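Local structure of breast cancer anti-estrogen resistance protein 1 (Mus musculus, 5W93) at residues P42-I53 / I93-Y104. The protein acts as a docking protein that coordinates tyrosine-kinase signalling in cell adhesion and migration, here represented by its C-terminal four-helix domain bound to a paxillin peptide. The protein carries 2 engineered substitutions. Numbering follows the deposited sequence. Where two conformers were deposited one is given.
Sequences PKIFVAHSKFVI and IVATTKAAALQY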
loop_
_atom_site.group_PDB
_atom_site.type_symbol
_atom_site.label_atom_id
_atom_site.label_comp_id
_atom_site.label_asym_id
_atom_site.label_seq_id
_atom_site.Cartn_x
_atom_site.Cartn_y
_atom_site.Cartn_z
ATOM N N PRO A 42 8.730 -19.522 -1.948
ATOM C CA PRO A 42 8.769 -18.433 -0.965
ATOM C C PRO A 42 9.992 -17.514 -1.032
ATOM O O PRO A 42 9.819 -16.327 -0.771
ATOM C CB PRO A 42 8.728 -19.180 0.380
ATOM C CG PRO A 42 7.877 -20.412 0.065
ATOM C CD PRO A 42 8.376 -20.814 -1.315
ATOM N N LYS A 43 11.181 -18.005 -1.373
ATOM C CA LYS A 43 12.338 -17.111 -1.367
ATOM C C LYS A 43 12.145 -15.986 -2.379
ATOM O O LYS A 43 12.724 -14.913 -2.223
ATOM C CB LYS A 43 13.651 -17.859 -1.652
ATOM C CG LYS A 43 13.743 -18.553 -2.998
ATOM C CD LYS A 43 15.106 -19.253 -3.073
ATOM C CE LYS A 43 15.593 -19.454 -4.488
ATOM N NZ LYS A 43 17.013 -19.934 -4.495
ATOM N N ILE A 44 11.316 -16.245 -3.390
ATOM C CA ILE A 44 10.969 -15.250 -4.397
ATOM C C ILE A 44 9.715 -14.427 -4.031
ATOM O O ILE A 44 9.771 -13.196 -4.043
ATOM C CB ILE A 44 10.741 -15.907 -5.780
ATOM C CG1 ILE A 44 11.984 -16.688 -6.227
ATOM C CG2 ILE A 44 10.335 -14.852 -6.815
ATOM C CD1 ILE A 44 13.243 -15.842 -6.367
ATOM N N PHE A 45 8.587 -15.064 -3.713
ATOM C CA PHE A 45 7.376 -14.249 -3.537
ATOM C C PHE A 45 7.378 -13.462 -2.217
ATOM O O PHE A 45 6.748 -12.397 -2.141
ATOM C CB PHE A 45 6.085 -15.078 -3.719
ATOM C CG PHE A 45 5.764 -16.077 -2.607
ATOM C CD1 PHE A 45 5.330 -15.652 -1.362
ATOM C CD2 PHE A 45 5.791 -17.443 -2.867
ATOM C CE1 PHE A 45 5.002 -16.560 -0.365
ATOM C CE2 PHE A 45 5.449 -18.358 -1.891
ATOM C CZ PHE A 45 5.062 -17.922 -0.634
ATOM N N VAL A 46 8.122 -13.940 -1.215
ATOM C CA VAL A 46 8.287 -13.194 0.031
ATOM C C VAL A 46 9.103 -11.909 -0.198
ATOM O O VAL A 46 8.769 -10.858 0.337
ATOM C CB VAL A 46 8.973 -14.047 1.135
ATOM C CG1 VAL A 46 9.420 -13.171 2.288
ATOM C CG2 VAL A 46 8.018 -15.167 1.627
ATOM N N ALA A 47 10.163 -12.005 -0.992
ATOM C CA ALA A 47 10.900 -10.810 -1.434
ATOM C C ALA A 47 9.976 -9.819 -2.144
ATOM O O ALA A 47 10.018 -8.624 -1.868
ATOM C CB ALA A 47 12.062 -11.199 -2.358
ATOM N N HIS A 48 9.143 -10.312 -3.055
ATOM C CA HIS A 48 8.241 -9.432 -3.797
ATOM C C HIS A 48 7.149 -8.838 -2.896
ATOM O O HIS A 48 6.704 -7.719 -3.119
ATOM C CB HIS A 48 7.639 -10.168 -5.001
ATOM C CG HIS A 48 8.601 -10.299 -6.137
ATOM N ND1 HIS A 48 8.855 -9.267 -7.022
ATOM C CD2 HIS A 48 9.434 -11.307 -6.492
ATOM C CE1 HIS A 48 9.780 -9.645 -7.885
ATOM N NE2 HIS A 48 10.154 -10.878 -7.582
ATOM N N SER A 49 6.734 -9.579 -1.875
ATOM C CA SER A 49 5.824 -9.046 -0.876
ATOM C C SER A 49 6.440 -7.829 -0.200
ATOM O O SER A 49 5.797 -6.782 -0.064
ATOM C CB SER A 49 5.477 -10.119 0.167
ATOM O OG SER A 49 4.482 -10.990 -0.336
ATOM N N LYS A 50 7.685 -7.970 0.238
ATOM C CA LYS A 50 8.370 -6.860 0.884
ATOM C C LYS A 50 8.462 -5.647 -0.048
ATOM O O LYS A 50 8.353 -4.513 0.410
ATOM C CB LYS A 50 9.760 -7.284 1.354
ATOM C CG LYS A 50 9.704 -8.280 2.514
ATOM C CD LYS A 50 11.071 -8.451 3.152
ATOM C CE LYS A 50 11.922 -9.398 2.360
ATOM N NZ LYS A 50 12.742 -10.265 3.274
ATOM N N PHE A 51 8.662 -5.876 -1.344
ATOM C CA PHE A 51 8.744 -4.759 -2.302
ATOM C C PHE A 51 7.396 -4.025 -2.389
ATOM O O PHE A 51 7.332 -2.783 -2.478
ATOM C CB PHE A 51 9.141 -5.245 -3.711
ATOM C CG PHE A 51 10.450 -5.998 -3.779
ATOM C CD1 PHE A 51 11.466 -5.769 -2.855
ATOM C CD2 PHE A 51 10.669 -6.926 -4.794
ATOM C CE1 PHE A 51 12.673 -6.451 -2.932
ATOM C CE2 PHE A 51 11.887 -7.621 -4.870
ATOM C CZ PHE A 51 12.879 -7.377 -3.942
ATOM N N VAL A 52 6.315 -4.803 -2.371
ATOM C CA VAL A 52 4.967 -4.227 -2.399
ATOM C C VAL A 52 4.709 -3.378 -1.153
ATOM O O VAL A 52 4.195 -2.264 -1.235
ATOM C CB VAL A 52 3.888 -5.327 -2.503
ATOM C CG1 VAL A 52 2.520 -4.763 -2.191
ATOM C CG2 VAL A 52 3.903 -5.941 -3.905
ATOM N N ILE A 53 5.085 -3.919 0.000
ATOM C CA ILE A 53 4.883 -3.257 1.279
ATOM C C ILE A 53 5.690 -1.957 1.360
ATOM O O ILE A 53 5.176 -0.899 1.718
ATOM C CB ILE A 53 5.289 -4.200 2.441
ATOM C CG1 ILE A 53 4.300 -5.362 2.523
ATOM C CG2 ILE A 53 5.340 -3.457 3.764
ATOM C CD1 ILE A 53 4.807 -6.531 3.392
ATOM N N ILE A 93 -1.055 -8.163 4.390
ATOM C CA ILE A 93 -0.082 -8.720 3.460
ATOM C C ILE A 93 1.073 -9.414 4.210
ATOM O O ILE A 93 1.507 -10.494 3.798
ATOM C CB ILE A 93 0.454 -7.636 2.520
ATOM C CG1 ILE A 93 -0.691 -7.157 1.615
ATOM C CG2 ILE A 93 1.605 -8.171 1.674
ATOM C CD1 ILE A 93 -0.396 -5.921 0.857
ATOM N N VAL A 94 1.557 -8.829 5.304
ATOM C CA VAL A 94 2.584 -9.513 6.102
ATOM C C VAL A 94 2.034 -10.868 6.630
ATOM O O VAL A 94 2.686 -11.897 6.501
ATOM C CB VAL A 94 3.069 -8.634 7.278
ATOM C CG1 VAL A 94 3.981 -9.413 8.233
ATOM C CG2 VAL A 94 3.790 -7.388 6.736
ATOM N N ALA A 95 0.817 -10.847 7.167
ATOM C CA ALA A 95 0.171 -12.049 7.712
ATOM C C ALA A 95 -0.007 -13.148 6.664
ATOM O O ALA A 95 0.435 -14.285 6.862
ATOM C CB ALA A 95 -1.192 -11.695 8.332
ATOM N N THR A 96 -0.652 -12.815 5.551
ATOM C CA THR A 96 -0.912 -13.816 4.527
ATOM C C THR A 96 0.354 -14.310 3.825
ATOM O O THR A 96 0.414 -15.471 3.397
ATOM C CB THR A 96 -1.901 -13.303 3.471
ATOM O OG1 THR A 96 -1.397 -12.101 2.855
ATOM C CG2 THR A 96 -3.242 -13.020 4.108
ATOM N N THR A 97 1.366 -13.447 3.700
ATOM C CA THR A 97 2.617 -13.861 3.074
ATOM C C THR A 97 3.322 -14.904 3.950
ATOM O O THR A 97 3.815 -15.932 3.451
ATOM C CB THR A 97 3.574 -12.641 2.816
ATOM O OG1 THR A 97 2.928 -11.705 1.947
ATOM C CG2 THR A 97 4.861 -13.079 2.150
ATOM N N LYS A 98 3.375 -14.636 5.248
ATOM C CA LYS A 98 3.972 -15.582 6.174
ATOM C C LYS A 98 3.225 -16.926 6.097
ATOM O O LYS A 98 3.837 -17.990 6.051
ATOM C CB LYS A 98 3.951 -15.032 7.607
ATOM C CG LYS A 98 4.970 -13.912 7.868
ATOM C CD LYS A 98 5.137 -13.621 9.368
ATOM C CE LYS A 98 3.900 -13.013 9.982
ATOM N NZ LYS A 98 4.168 -12.280 11.261
ATOM N N ALA A 99 1.906 -16.856 6.046
ATOM C CA ALA A 99 1.083 -18.073 6.007
ATOM C C ALA A 99 1.287 -18.864 4.697
ATOM O O ALA A 99 1.340 -20.099 4.707
ATOM C CB ALA A 99 -0.366 -17.717 6.189
ATOM N N ALA A 100 1.402 -18.157 3.575
ATOM C CA ALA A 100 1.681 -18.794 2.289
ATOM C C ALA A 100 3.054 -19.471 2.258
ATOM O O ALA A 100 3.251 -20.465 1.553
ATOM C CB ALA A 100 1.572 -17.759 1.140
ATOM N N ALA A 101 4.003 -18.922 3.009
ATOM C CA ALA A 101 5.341 -19.491 3.095
ATOM C C ALA A 101 5.343 -20.696 4.030
ATOM O O ALA A 101 5.874 -21.749 3.694
ATOM C CB ALA A 101 6.346 -18.453 3.576
ATOM N N LEU A 102 4.757 -20.526 5.205
ATOM C CA LEU A 102 4.705 -21.603 6.189
ATOM C C LEU A 102 3.974 -22.834 5.658
ATOM O O LEU A 102 4.299 -23.975 6.029
ATOM C CB LEU A 102 4.029 -21.124 7.469
ATOM C CG LEU A 102 4.795 -20.121 8.316
ATOM C CD1 LEU A 102 3.930 -19.641 9.459
ATOM C CD2 LEU A 102 6.079 -20.760 8.846
ATOM N N GLN A 103 2.987 -22.609 4.796
ATOM C CA GLN A 103 2.159 -23.701 4.306
ATOM C C GLN A 103 2.504 -24.071 2.867
ATOM O O GLN A 103 1.763 -24.806 2.219
ATOM C CB GLN A 103 0.680 -23.330 4.417
ATOM C CG GLN A 103 0.244 -22.963 5.827
ATOM C CD GLN A 103 -1.140 -22.330 5.865
ATOM O OE1 GLN A 103 -1.980 -22.596 5.008
ATOM N NE2 GLN A 103 -1.377 -21.480 6.856
ATOM N N TYR A 104 3.622 -23.557 2.366
ATOM C CA TYR A 104 4.013 -23.796 0.978
ATOM C C TYR A 104 4.272 -25.289 0.709
ATOM O O TYR A 104 4.883 -25.970 1.529
ATOM C CB TYR A 104 5.259 -22.973 0.629
ATOM C CG TYR A 104 5.627 -23.047 -0.830
ATOM C CD1 TYR A 104 4.996 -22.234 -1.765
ATOM C CD2 TYR A 104 6.607 -23.923 -1.279
ATOM C CE1 TYR A 104 5.319 -22.296 -3.109
ATOM C CE2 TYR A 104 6.938 -23.990 -2.626
ATOM C CZ TYR A 104 6.287 -23.178 -3.533
ATOM O OH TYR A 104 6.614 -23.238 -4.869
#
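T97 OG1 meets S49 OG at 2.9 Å in the S49 conformer given, a hydroxyl pair in the buried seam between two antiparallel helices. OG1 also gives a hydrogen bond of 2.6 Å to I93 O one turn back, and that carbonyl takes T97 N from the opposite face of its plane. With its proton spent on I93 O, T97 OG1 would accept from S49 OG, although the S49 proton has a second, weak choice in F45 O. Threonine suits its place because it can serve its own helix and still accept across the seam; serine is small enough to reach it. The same torsion (chi1 -60°) that lays T97 OG1 beside its backbone N sends CG2 anti to that N, and there the methyl packs against V46 CG2 at 3.8 Å.

Apolar groups flank the pair. Toward the start of helix 42-69, the F45 ring lies with P42 CA over one face and points its edge at the other helix, CZ resting 3.9 Å from A100 CB; alanine leaves room for a whole aromatic edge. Just beyond the end of helix 73-102, Y104 presents a ring face to P42, whose CD sits 3.4 Å from the ring centroid and only 7° off the normal, a CH-pi contact well served by the rigid proline ring. On the other side of the hydroxyls, the I53 side chain crosses that of V94 at about a right angle, CD1 3.6 Å from V94 CG2, and runs past I93 in the opposite direction.

M113 of helix 107-135 touches both F45 and T97, while I53 and V94 also pack on the bound paxillin peptide, K50 bonds its backbone and K98 forms a salt bridge with it. The chemistry implies a mainly apolar seam in the four-helix bundle, the T97 hydroxyl satisfied by its own helix and that of S49 probably by T97, consistent with holding I53 and V94 together where the peptide packs.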